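Long-range contacts in branched-chain-amino-acid aminotransferase (Thermoproteus uzoniensis 768-20, PDB 6THQ), which probably transfers the amino group between leucine, isoleucine or valine and 2-oxoglutarate, using pyridoxal 5'-phosphate as cofactor: residues V142-V147 with I268-R273; Y182-M187 with E196-N201; L102-V107 with I128-F133; V42-R47 with R61-R66. One frame throughout, in Å; residues are numbered along the deposited sequence.

Contact 1: V142-V147 with I268-R273; sequences VRAAVV and IEIDGR
A144 ties strand 142-146 to the end of strand 265-270 with both halves of its backbone: its N-H goes to E269 O (2.8 Å) and its O accepts from D271 N (3.0 Å). A third backbone bond joins I268 N to V142 O, and a CA-H...O contact from I270 CA to A144 O (3.4 Å) fills in alongside. The fourth bond uses a side chain. V146 N donates to D271 OD1 (2.7 Å) on the syn lone pair, so this carboxylate continues the pairing beyond the last residue of the strand, while its OD2 is bonded to the hydroxyl of Y250 and the group is held at both oxygens. The pairing is parallel, the axes only 13° apart, within the mixed sheet of this class-IV aminotransferase; past I270 the chain turns back through a type I' turn to R273, with D271 and G272 at its corners. Among the charged groups, R143 and E269 run side by side on one face of the sheet. Their ion pair is long, NE to OE1 3.7 Å, with the guanidinium and carboxylate planes 84° apart, and R143 NH1 is separately hydrogen-bonded to G181 O. Apolar packing lies at I270: with CG1 anti to the backbone N (chi1 161°), its CD1 meets V146 CG2 at 3.7 Å, and I186 and L249 also touch this side chain.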
# COMPACT_ATOMS: atom_id res chain seq x y z
N VAL A 142 26.31 3.22 9.66
CA VAL A 142 25.88 2.57 8.46
C VAL A 142 26.31 3.39 7.26
O VAL A 142 26.67 4.55 7.39
CB VAL A 142 24.34 2.31 8.48
CG1 VAL A 142 23.96 1.28 9.54
CG2 VAL A 142 23.57 3.61 8.65
N ARG A 143 26.38 2.73 6.11
CA ARG A 143 26.59 3.40 4.80
C ARG A 143 25.20 3.56 4.12
O ARG A 143 24.35 2.62 4.09
CB ARG A 143 27.57 2.57 4.00
CG ARG A 143 28.96 2.40 4.69
CD ARG A 143 29.73 1.15 4.25
NE ARG A 143 29.76 1.27 2.81
CZ ARG A 143 29.27 0.39 1.94
NH1 ARG A 143 28.79 -0.78 2.35
NH2 ARG A 143 29.31 0.70 0.65
N ALA A 144 24.94 4.76 3.63
CA ALA A 144 23.63 5.10 3.12
C ALA A 144 23.79 5.60 1.70
O ALA A 144 24.85 6.14 1.32
CB ALA A 144 22.95 6.13 4.03
N ALA A 145 22.73 5.41 0.90
CA ALA A 145 22.71 5.94 -0.48
C ALA A 145 21.43 6.71 -0.68
O ALA A 145 20.36 6.30 -0.19
CB ALA A 145 22.87 4.83 -1.53
N VAL A 146 21.54 7.86 -1.32
CA VAL A 146 20.33 8.56 -1.77
C VAL A 146 19.80 7.69 -2.93
O VAL A 146 20.55 7.41 -3.84
CB VAL A 146 20.63 9.97 -2.23
CG1 VAL A 146 19.32 10.62 -2.68
CG2 VAL A 146 21.33 10.77 -1.09
N VAL A 147 18.54 7.23 -2.88
CA VAL A 147 17.97 6.35 -3.86
C VAL A 147 17.23 7.08 -4.96
O VAL A 147 16.95 8.26 -4.84
CB VAL A 147 17.06 5.27 -3.22
CG1 VAL A 147 17.91 4.32 -2.38
CG2 VAL A 147 15.94 5.84 -2.40
N ILE A 268 27.98 6.85 8.61
CA ILE A 268 29.39 7.14 8.41
C ILE A 268 29.78 7.28 6.95
O ILE A 268 30.92 7.65 6.63
CB ILE A 268 30.32 6.11 9.10
CG1 ILE A 268 29.99 4.70 8.63
CG2 ILE A 268 30.22 6.30 10.60
CD1 ILE A 268 30.80 3.60 9.32
N GLU A 269 28.81 7.05 6.07
CA GLU A 269 29.03 7.24 4.65
C GLU A 269 27.73 7.53 3.92
O GLU A 269 26.72 6.85 4.15
CB GLU A 269 29.74 6.04 4.05
CG GLU A 269 30.48 6.38 2.78
CD GLU A 269 30.74 5.16 1.93
OE1 GLU A 269 29.87 4.58 1.20
OE2 GLU A 269 31.85 4.69 2.08
N ILE A 270 27.76 8.54 3.06
CA ILE A 270 26.64 8.83 2.21
C ILE A 270 27.10 9.03 0.78
O ILE A 270 27.91 9.92 0.45
CB ILE A 270 25.73 9.97 2.77
CG1 ILE A 270 24.88 10.55 1.68
CG2 ILE A 270 26.50 11.10 3.43
CD1 ILE A 270 23.58 9.79 1.64
N ASP A 271 26.60 8.15 -0.09
CA ASP A 271 27.05 8.05 -1.53
C ASP A 271 28.59 8.17 -1.67
O ASP A 271 29.08 8.98 -2.45
CB ASP A 271 26.39 9.11 -2.43
CG ASP A 271 24.81 9.10 -2.38
OD1 ASP A 271 24.15 8.07 -2.00
OD2 ASP A 271 24.24 10.17 -2.73
N GLY A 272 29.33 7.39 -0.88
CA GLY A 272 30.79 7.43 -0.95
C GLY A 272 31.43 8.58 -0.18
O GLY A 272 32.62 8.58 0.01
N ARG A 273 30.67 9.58 0.25
CA ARG A 273 31.27 10.63 1.07
C ARG A 273 31.31 10.21 2.56
O ARG A 273 30.29 9.82 3.16
CB ARG A 273 30.54 11.95 0.87
CG ARG A 273 30.80 12.55 -0.49
CD ARG A 273 29.57 12.56 -1.32
NE ARG A 273 29.75 13.32 -2.53
CZ ARG A 273 29.48 12.81 -3.74
NH1 ARG A 273 29.13 11.54 -3.80
NH2 ARG A 273 29.55 13.53 -4.87

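Contact 2: Y182-M187 with E196-N201; sequences YDEAIM and EGSGEN. With PY5 (2-[O-phosphonopyridoxyl]-amino-pentanoic acid), chain E; PLP (pyridoxal-5'-phosphate), chain D.
E184 and S198 make the tightest meeting here: S198 OG donates to E184 OE1 at 2.5 Å, from the syn side but tilted 35° out of the carboxylate plane. The same oxygen takes A185 N (2.8 Å) on its anti side; the bend at chi2 (45°) folds the carboxylate back toward its own backbone, where A185 N meets it. E200 comes from the opposite direction, and E184 OE2 stands 2.7 Å from E200 OE2. R178 forms a salt bridge to E184 OE2 and would probably offset whatever negative charge remains on the two acids; G199 N reaches E200 OE1 from above the carboxylate plane (2.8 Å). At the other end a nearly straight bond, M187 N to E196 O (2.8 Å), closes the antiparallel hairpin of strands 184-188 and 193-197. Packing is slacker at the tip of M187, whose CE has its nearest neighbours, G197 O and S198 CA, at 4.0 Å; N169 and A173 of helix 167-179 touch the same side chain. The whole contact is buried, so the loose part faces protein, and L117 of the second subunit packs on S198. Beyond the hairpin the extended E196 chain carries OE1 to within 2.6 Å of the pyridine N1 of PY5, while R151 forms a salt bridge to OE2. A carboxylate facing N1, as in related aminotransferases, is consistent with stabilising a protonated pyridine nitrogen and so the ring's role as electron sink.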
# COMPACT_ATOMS: atom_id res chain seq x y z
N TYR A 182 24.63 -1.16 0.12
CA TYR A 182 24.57 -0.27 1.30
C TYR A 182 23.64 -0.78 2.40
O TYR A 182 22.87 -1.74 2.19
CB TYR A 182 24.13 1.14 0.89
CG TYR A 182 24.98 1.82 -0.16
CD1 TYR A 182 24.87 1.49 -1.54
CD2 TYR A 182 25.87 2.82 0.19
CE1 TYR A 182 25.65 2.14 -2.51
CE2 TYR A 182 26.68 3.47 -0.78
CZ TYR A 182 26.56 3.14 -2.11
OH TYR A 182 27.31 3.81 -3.03
N ASP A 183 23.70 -0.15 3.57
CA ASP A 183 22.87 -0.58 4.70
C ASP A 183 21.48 0.01 4.69
O ASP A 183 20.52 -0.62 5.20
CB ASP A 183 23.56 -0.23 6.03
CG ASP A 183 25.03 -0.72 6.08
OD1 ASP A 183 25.23 -1.93 6.06
OD2 ASP A 183 25.96 0.11 6.08
N GLU A 184 21.36 1.20 4.12
CA GLU A 184 20.12 1.95 4.19
C GLU A 184 19.98 3.02 3.08
O GLU A 184 20.96 3.54 2.51
CB GLU A 184 20.00 2.59 5.59
CG GLU A 184 18.62 3.06 5.99
CD GLU A 184 17.49 2.06 5.67
OE1 GLU A 184 16.96 2.04 4.49
OE2 GLU A 184 17.10 1.30 6.62
N ALA A 185 18.73 3.31 2.78
CA ALA A 185 18.36 4.26 1.78
C ALA A 185 18.10 5.60 2.40
O ALA A 185 17.54 5.67 3.49
CB ALA A 185 17.07 3.80 1.13
N ILE A 186 18.43 6.67 1.70
CA ILE A 186 17.85 7.95 2.03
C ILE A 186 16.97 8.38 0.88
O ILE A 186 17.38 8.32 -0.28
CB ILE A 186 18.98 8.97 2.29
CG1 ILE A 186 19.66 8.61 3.62
CG2 ILE A 186 18.45 10.42 2.29
CD1 ILE A 186 20.88 9.40 3.83
N MET A 187 15.77 8.84 1.19
CA MET A 187 14.87 9.39 0.20
C MET A 187 14.74 10.88 0.19
O MET A 187 14.67 11.53 1.25
CB MET A 187 13.47 8.83 0.43
CG MET A 187 13.39 7.39 -0.02
SD MET A 187 11.73 6.69 -0.09
CE MET A 187 11.78 6.29 1.64
N GLU A 196 14.00 11.30 4.75
CA GLU A 196 13.72 10.10 5.56
C GLU A 196 14.54 8.93 5.04
O GLU A 196 14.88 8.88 3.87
CB GLU A 196 12.25 9.76 5.45
CG GLU A 196 11.65 9.35 6.78
CD GLU A 196 10.13 9.45 6.85
OE1 GLU A 196 9.61 9.18 7.93
OE2 GLU A 196 9.42 9.77 5.86
N GLY A 197 14.88 8.00 5.92
CA GLY A 197 15.38 6.72 5.49
C GLY A 197 14.16 5.90 5.15
O GLY A 197 13.03 6.34 5.39
N SER A 198 14.37 4.70 4.63
CA SER A 198 13.23 3.79 4.41
C SER A 198 12.45 3.50 5.67
O SER A 198 11.22 3.39 5.63
CB SER A 198 13.67 2.49 3.74
OG SER A 198 14.44 1.69 4.63
N GLY A 199 13.12 3.42 6.81
CA GLY A 199 12.39 3.27 8.09
C GLY A 199 12.93 4.07 9.26
O GLY A 199 12.96 3.56 10.35
N GLU A 200 13.40 5.29 9.02
CA GLU A 200 14.07 6.08 10.01
C GLU A 200 13.82 7.56 9.72
O GLU A 200 13.67 7.93 8.56
CB GLU A 200 15.57 5.90 9.88
CG GLU A 200 16.11 4.52 10.10
CD GLU A 200 16.09 3.68 8.83
OE1 GLU A 200 15.68 4.17 7.73
OE2 GLU A 200 16.46 2.50 8.93
N ASN A 201 13.85 8.41 10.74
CA ASN A 201 13.96 9.83 10.53
C ASN A 201 15.40 10.16 10.48
O ASN A 201 16.27 9.34 10.86
CB ASN A 201 13.26 10.55 11.66
CG ASN A 201 11.74 10.51 11.51
OD1 ASN A 201 11.07 9.97 12.37
ND2 ASN A 201 11.22 11.08 10.45
N1 PY5 E . 10.28 6.93 9.01
C2 PY5 E . 9.86 5.72 8.55
C2A PY5 E . 9.63 5.55 7.07
C3 PY5 E . 9.74 4.57 9.50
O3 PY5 E . 9.38 3.31 9.09
C4 PY5 E . 10.05 4.84 10.95
C4A PY5 E . 9.96 3.74 12.01
C5 PY5 E . 10.45 6.22 11.31
C6 PY5 E . 10.53 7.18 10.31
C5A PY5 E . 10.76 6.55 12.77
O4P PY5 E . 9.59 6.29 13.56
P PY5 E . 9.60 6.02 15.15
O1P PY5 E . 9.89 4.55 15.26
O2P PY5 E . 10.78 6.80 15.65
O3P PY5 E . 8.23 6.49 15.59
N PY5 E . 9.00 2.80 11.48
CA PY5 E . 9.37 1.41 11.47
C PY5 E . 9.80 1.18 12.90
O PY5 E . 8.82 0.71 13.47
CB PY5 E . 10.22 0.97 10.24
CG PY5 E . 9.54 -0.17 9.47
CD PY5 E . 10.06 -1.48 10.05
OXT PY5 E . 10.90 1.45 13.49
N1 PLP D . 9.80 6.57 9.33
C2 PLP D . 9.08 5.51 8.91
C2A PLP D . 8.81 5.45 7.45
C3 PLP D . 8.66 4.44 9.88
O3 PLP D . 7.95 3.32 9.53
C4 PLP D . 9.04 4.63 11.31
C4A PLP D . 8.62 3.59 12.35
C5 PLP D . 9.82 5.86 11.62
C6 PLP D . 10.16 6.76 10.60
C5A PLP D . 10.30 6.18 13.02
O4P PLP D . 9.19 6.46 13.85
P PLP D . 9.31 6.03 15.38
O1P PLP D . 9.64 4.56 15.25
O2P PLP D . 10.46 6.83 15.92
O3P PLP D . 7.95 6.40 15.91

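Contact 3: L102-V107 with I128-F133; sequences LYIRPV and IAAIPF. With PY5 (2-[O-phosphonopyridoxyl]-amino-pentanoic acid), chain E.
Y103 and F133 bring their rings together obliquely, planes 42° apart and centroids 5.3 Å from each other. One face of the F133 ring lies against the root of Y103, with F133 CG 3.6 Å from Y103 CB, whereas the edge of the Y103 ring faces a carboxylate oxygen of PY5 and, in plane, R105 NE. These groups rise from an antiparallel pair of neighbouring strands, 102-110 and 124-132, in the seven-stranded sheet. With CG anti to the backbone N (chi1 -176°), the Y103 ring stands off the sheet and its hydroxyl reaches PY5 O; the modelled bond is very short, so its exact length is doubtful. R105 NH2 donates to Y103 OH (2.9 Å) close to the guanidinium plane and so orients this ligand-binding hydroxyl, while its guanidinium edge also lies near PY5 CD. R105 is itself anchored by N37 and Y38 of the second subunit and by E44 O. I131 lies on the same sheet face as Y103 and R105. The face with I104 is apolar: I104 CG1 rests on A130 CB (4.0 Å), its CG2 branch crosses I128 CG2 (4.0 Å), and V89 of helix 82-96 touches both isoleucines. Between the faces, Y103 N to I131 O (2.8 Å) and its return bond make one hydrogen-bonded pair, and R105 with A129 makes the next. In that second pair A129 N meets R105 O from above the carbonyl plane, 49° out of it, at 3.2 Å.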
# COMPACT_ATOMS: atom_id res chain seq x y z
N LEU A 102 12.38 -6.64 23.06
CA LEU A 102 11.29 -6.94 22.14
C LEU A 102 11.09 -5.80 21.12
O LEU A 102 11.26 -4.62 21.47
CB LEU A 102 9.96 -7.14 22.90
CG LEU A 102 9.93 -8.20 24.01
CD1 LEU A 102 8.52 -8.28 24.61
CD2 LEU A 102 10.41 -9.54 23.44
N TYR A 103 10.69 -6.17 19.89
CA TYR A 103 9.97 -5.31 18.99
C TYR A 103 8.52 -5.71 18.94
O TYR A 103 8.21 -6.85 18.74
CB TYR A 103 10.63 -5.31 17.62
CG TYR A 103 10.01 -4.36 16.61
CD1 TYR A 103 8.86 -4.73 15.88
CD2 TYR A 103 10.53 -3.07 16.41
CE1 TYR A 103 8.28 -3.83 14.95
CE2 TYR A 103 9.98 -2.18 15.48
CZ TYR A 103 8.85 -2.56 14.75
OH TYR A 103 8.30 -1.70 13.84
N ILE A 104 7.62 -4.77 19.14
CA ILE A 104 6.19 -5.04 19.19
C ILE A 104 5.52 -4.45 17.95
O ILE A 104 5.67 -3.28 17.65
CB ILE A 104 5.59 -4.50 20.51
CG1 ILE A 104 6.23 -5.28 21.68
CG2 ILE A 104 4.07 -4.65 20.61
CD1 ILE A 104 6.38 -4.44 22.94
N ARG A 105 4.77 -5.29 17.23
CA ARG A 105 3.98 -4.90 16.08
C ARG A 105 2.48 -4.95 16.29
O ARG A 105 1.87 -5.99 16.14
CB ARG A 105 4.36 -5.79 14.88
CG ARG A 105 3.58 -5.52 13.57
CD ARG A 105 3.57 -4.03 13.08
NE ARG A 105 4.91 -3.45 12.85
CZ ARG A 105 5.68 -3.70 11.78
NH1 ARG A 105 5.28 -4.54 10.80
NH2 ARG A 105 6.88 -3.10 11.67
N PRO A 106 1.84 -3.81 16.61
CA PRO A 106 0.37 -3.75 16.43
C PRO A 106 0.04 -3.50 14.94
O PRO A 106 0.74 -2.74 14.30
CB PRO A 106 -0.04 -2.53 17.23
CG PRO A 106 1.19 -2.12 18.00
CD PRO A 106 2.38 -2.60 17.22
N VAL A 107 -1.00 -4.14 14.41
CA VAL A 107 -1.45 -3.88 13.08
C VAL A 107 -2.96 -3.88 13.08
O VAL A 107 -3.56 -4.77 13.63
CB VAL A 107 -0.85 -4.89 12.08
CG1 VAL A 107 -1.00 -6.32 12.55
CG2 VAL A 107 -1.45 -4.69 10.66
N ILE A 128 -1.64 -7.84 17.84
CA ILE A 128 -0.43 -7.37 18.47
C ILE A 128 0.51 -8.56 18.68
O ILE A 128 0.19 -9.52 19.36
CB ILE A 128 -0.76 -6.68 19.79
CG1 ILE A 128 -1.62 -5.45 19.52
CG2 ILE A 128 0.49 -6.32 20.56
CD1 ILE A 128 -2.25 -4.90 20.78
N ALA A 129 1.68 -8.49 18.10
CA ALA A 129 2.69 -9.51 18.28
C ALA A 129 3.93 -8.94 18.93
O ALA A 129 4.27 -7.76 18.70
CB ALA A 129 3.08 -10.07 16.93
N ALA A 130 4.65 -9.77 19.70
CA ALA A 130 5.88 -9.28 20.32
C ALA A 130 6.98 -10.18 19.95
O ALA A 130 6.87 -11.37 20.05
CB ALA A 130 5.74 -9.24 21.82
N ILE A 131 8.09 -9.64 19.55
CA ILE A 131 9.06 -10.50 19.02
C ILE A 131 10.45 -10.13 19.53
O ILE A 131 10.80 -8.97 19.60
CB ILE A 131 8.88 -10.64 17.48
CG1 ILE A 131 10.10 -10.30 16.68
CG2 ILE A 131 7.61 -9.92 16.99
CD1 ILE A 131 9.82 -10.48 15.18
N PRO A 132 11.24 -11.13 19.93
CA PRO A 132 12.62 -10.88 20.30
C PRO A 132 13.35 -10.12 19.22
O PRO A 132 13.24 -10.47 18.05
CB PRO A 132 13.19 -12.30 20.44
CG PRO A 132 12.05 -13.01 21.02
CD PRO A 132 10.84 -12.51 20.26
N PHE A 133 14.11 -9.11 19.62
CA PHE A 133 14.71 -8.24 18.62
C PHE A 133 15.95 -7.60 19.18
O PHE A 133 15.90 -6.99 20.24
CB PHE A 133 13.66 -7.16 18.23
CG PHE A 133 13.87 -6.58 16.87
CD1 PHE A 133 13.40 -7.25 15.73
CD2 PHE A 133 14.53 -5.38 16.72
CE1 PHE A 133 13.60 -6.71 14.46
CE2 PHE A 133 14.73 -4.84 15.46
CZ PHE A 133 14.27 -5.49 14.33
N1 PY5 E . 10.28 6.93 9.01
C2 PY5 E . 9.86 5.72 8.55
C2A PY5 E . 9.63 5.55 7.07
C3 PY5 E . 9.74 4.57 9.50
O3 PY5 E . 9.38 3.31 9.09
C4 PY5 E . 10.05 4.84 10.95
C4A PY5 E . 9.96 3.74 12.01
C5 PY5 E . 10.45 6.22 11.31
C6 PY5 E . 10.53 7.18 10.31
C5A PY5 E . 10.76 6.55 12.77
O4P PY5 E . 9.59 6.29 13.56
P PY5 E . 9.60 6.02 15.15
O1P PY5 E . 9.89 4.55 15.26
O2P PY5 E . 10.78 6.80 15.65
O3P PY5 E . 8.23 6.49 15.59
N PY5 E . 9.00 2.80 11.48
CA PY5 E . 9.37 1.41 11.47
C PY5 E . 9.80 1.18 12.90
O PY5 E . 8.82 0.71 13.47
CB PY5 E . 10.22 0.97 10.24
CG PY5 E . 9.54 -0.17 9.47
CD PY5 E . 10.06 -1.48 10.05
OXT PY5 E . 10.90 1.45 13.49

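Contact 4: V42-R47 with R61-R66; sequences VFEGIR and RDHMER. With PLP (pyridoxal-5'-phosphate), chain D; PY5 (2-[O-phosphonopyridoxyl]-amino-pentanoic acid), chain E.
H63 lays one face of its ring against G45 O, while I46 slides past it in the opposite direction, CG1 making an off-centre CH-pi contact 4.2 Å from the ring centroid. At the ring edge, H63 ND1 donates to E44 OE1 (2.9 Å), almost in the ring plane but from above the carboxylate. OE1 has a second donor, R66 NH2 (2.8 Å), and OE2 takes R66 NE (2.8 Å). Both arginine bonds use syn lone pairs, a side-on bidentate salt bridge with the planes just 20° apart. A bend of the R66 chain at chi3 (71°) turns the guanidinium to the cofactor, where NH1 binds phosphate oxygen O3P of PLP (2.6 Å) and the overlapping O3P of PY5. E44 is thus a second-shell group that holds the R66 guanidinium in position for the phosphate and, by its bond to ND1, restrains the rotation of the ring of H63, also a cofactor-site residue. R66 NH1 is bonded to E221 O as well. I46 CD1 meets M64 CE (3.6 Å) where the two side chains cross at about a right angle. M64 also touches L85, S86 and V89, so it sits where helix 60-74, strand 42-50 and helix 82-96 meet, with P106 of strand 102-110 touching both E44 and M64.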
# COMPACT_ATOMS: atom_id res chain seq x y z
N VAL A 42 -3.27 0.29 9.25
CA VAL A 42 -2.25 1.11 9.96
C VAL A 42 -1.50 0.17 10.88
O VAL A 42 -2.03 -0.85 11.26
CB VAL A 42 -2.81 2.33 10.67
CG1 VAL A 42 -3.49 3.28 9.66
CG2 VAL A 42 -3.81 1.97 11.78
N PHE A 43 -0.25 0.48 11.19
CA PHE A 43 0.52 -0.32 12.11
C PHE A 43 1.43 0.55 13.03
O PHE A 43 1.46 1.78 12.91
CB PHE A 43 1.35 -1.34 11.38
CG PHE A 43 2.45 -0.76 10.55
CD1 PHE A 43 2.16 -0.17 9.28
CD2 PHE A 43 3.78 -0.81 10.97
CE1 PHE A 43 3.21 0.32 8.48
CE2 PHE A 43 4.82 -0.33 10.18
CZ PHE A 43 4.53 0.24 8.94
N GLU A 44 2.14 -0.09 13.97
CA GLU A 44 3.05 0.59 14.86
C GLU A 44 4.30 -0.24 15.05
O GLU A 44 4.37 -1.41 14.62
CB GLU A 44 2.40 0.90 16.23
CG GLU A 44 1.65 2.25 16.29
CD GLU A 44 2.57 3.44 15.99
OE1 GLU A 44 3.81 3.33 16.20
OE2 GLU A 44 2.08 4.50 15.51
N GLY A 45 5.29 0.38 15.66
CA GLY A 45 6.56 -0.24 16.02
C GLY A 45 6.85 0.25 17.44
O GLY A 45 6.95 1.44 17.66
N ILE A 46 6.94 -0.68 18.42
CA ILE A 46 7.13 -0.34 19.81
C ILE A 46 8.20 -1.22 20.38
O ILE A 46 8.21 -2.44 20.15
CB ILE A 46 5.87 -0.48 20.65
CG1 ILE A 46 4.68 0.15 19.95
CG2 ILE A 46 6.08 0.28 21.96
CD1 ILE A 46 3.32 -0.03 20.64
N ARG A 47 9.18 -0.63 21.06
CA ARG A 47 10.21 -1.47 21.65
C ARG A 47 9.96 -1.66 23.15
O ARG A 47 9.35 -0.81 23.81
CB ARG A 47 11.58 -0.87 21.41
CG ARG A 47 12.31 -1.50 20.22
CD ARG A 47 13.72 -1.04 20.29
NE ARG A 47 14.50 -1.38 19.14
CZ ARG A 47 15.39 -2.36 19.13
NH1 ARG A 47 15.58 -3.09 20.20
NH2 ARG A 47 16.10 -2.63 18.04
N ARG A 61 2.01 4.55 25.30
CA ARG A 61 0.80 5.34 25.12
C ARG A 61 0.89 6.25 23.85
O ARG A 61 -0.09 6.36 23.09
CB ARG A 61 0.55 6.18 26.39
CG ARG A 61 -0.72 6.98 26.43
CD ARG A 61 -1.86 6.05 26.75
NE ARG A 61 -3.12 6.79 26.61
CZ ARG A 61 -4.10 6.82 27.51
NH1 ARG A 61 -4.02 6.12 28.65
NH2 ARG A 61 -5.18 7.56 27.22
N ASP A 62 2.03 6.90 23.67
CA ASP A 62 2.31 7.73 22.55
C ASP A 62 2.13 6.89 21.25
O ASP A 62 1.43 7.33 20.35
CB ASP A 62 3.74 8.32 22.61
CG ASP A 62 3.93 9.39 23.72
OD1 ASP A 62 2.97 10.08 24.08
OD2 ASP A 62 5.07 9.58 24.22
N HIS A 63 2.73 5.70 21.17
CA HIS A 63 2.57 4.86 20.00
C HIS A 63 1.13 4.50 19.77
O HIS A 63 0.68 4.53 18.61
CB HIS A 63 3.43 3.63 20.08
CG HIS A 63 4.87 3.91 19.78
ND1 HIS A 63 5.37 3.97 18.50
CD2 HIS A 63 5.91 4.16 20.61
CE1 HIS A 63 6.67 4.22 18.54
NE2 HIS A 63 7.03 4.31 19.81
N MET A 64 0.37 4.20 20.82
CA MET A 64 -1.04 3.80 20.62
C MET A 64 -1.94 4.99 20.23
O MET A 64 -2.87 4.85 19.44
CB MET A 64 -1.60 3.01 21.81
CG MET A 64 -0.88 1.68 22.05
SD MET A 64 -1.06 0.68 20.54
CE MET A 64 -0.16 -0.80 20.90
N GLU A 65 -1.66 6.17 20.75
CA GLU A 65 -2.38 7.32 20.28
C GLU A 65 -2.05 7.64 18.80
O GLU A 65 -2.93 8.12 18.10
CB GLU A 65 -2.07 8.54 21.12
CG GLU A 65 -2.70 8.48 22.47
CD GLU A 65 -2.26 9.65 23.35
OE1 GLU A 65 -1.39 10.49 22.93
OE2 GLU A 65 -2.79 9.73 24.48
N ARG A 66 -0.82 7.39 18.35
CA ARG A 66 -0.41 7.61 16.98
C ARG A 66 -1.15 6.59 16.09
O ARG A 66 -1.58 6.94 14.97
CB ARG A 66 1.10 7.53 16.75
CG ARG A 66 1.48 7.93 15.30
CD ARG A 66 2.96 8.08 15.14
NE ARG A 66 3.63 6.76 15.17
CZ ARG A 66 4.95 6.56 15.12
NH1 ARG A 66 5.79 7.58 15.06
NH2 ARG A 66 5.47 5.33 15.19
N1 PLP D . 9.80 6.57 9.33
C2 PLP D . 9.08 5.51 8.91
C2A PLP D . 8.81 5.45 7.45
C3 PLP D . 8.66 4.44 9.88
O3 PLP D . 7.95 3.32 9.53
C4 PLP D . 9.04 4.63 11.31
C4A PLP D . 8.62 3.59 12.35
C5 PLP D . 9.82 5.86 11.62
C6 PLP D . 10.16 6.76 10.60
C5A PLP D . 10.30 6.18 13.02
O4P PLP D . 9.19 6.46 13.85
P PLP D . 9.31 6.03 15.38
O1P PLP D . 9.64 4.56 15.25
O2P PLP D . 10.46 6.83 15.92
O3P PLP D . 7.95 6.40 15.91
N1 PY5 E . 10.28 6.93 9.01
C2 PY5 E . 9.86 5.72 8.55
C2A PY5 E . 9.63 5.55 7.07
C3 PY5 E . 9.74 4.57 9.50
O3 PY5 E . 9.38 3.31 9.09
C4 PY5 E . 10.05 4.84 10.95
C4A PY5 E . 9.96 3.74 12.01
C5 PY5 E . 10.45 6.22 11.31
C6 PY5 E . 10.53 7.18 10.31
C5A PY5 E . 10.76 6.55 12.77
O4P PY5 E . 9.59 6.29 13.56
P PY5 E . 9.60 6.02 15.15
O1P PY5 E . 9.89 4.55 15.26
O2P PY5 E . 10.78 6.80 15.65
O3P PY5 E . 8.23 6.49 15.59
N PY5 E . 9.00 2.80 11.48
CA PY5 E . 9.37 1.41 11.47
C PY5 E . 9.80 1.18 12.90
O PY5 E . 8.82 0.71 13.47
CB PY5 E . 10.22 0.97 10.24
CG PY5 E . 9.54 -0.17 9.47
CD PY5 E . 10.06 -1.48 10.05
OXT PY5 E . 10.90 1.45 13.49

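How the contacts relate
The four contacts fall into two pairs about the cofactor. Contacts 1 and 2 share the mixed sheet: strand 142-146 is flanked by 265-270 and 184-188, A145 O lies 2.7 Å from I186 N, and the centres of the two contacts are 10 Å apart. Contacts 3 and 4 share the other sheet, with I104 N 2.6 Å from I46 O and centres 11 Å apart. PLP and PY5 lie between the sheets: contact 2 serves the pyridine nitrogen, contact 4 the phosphate and contact 3 the substrate carboxylate of PY5. Contacts 2 and 4 approach to about 6 Å between nearest atoms. Contact 1 stands back, the V142 side chain being about 14 Å from PY5.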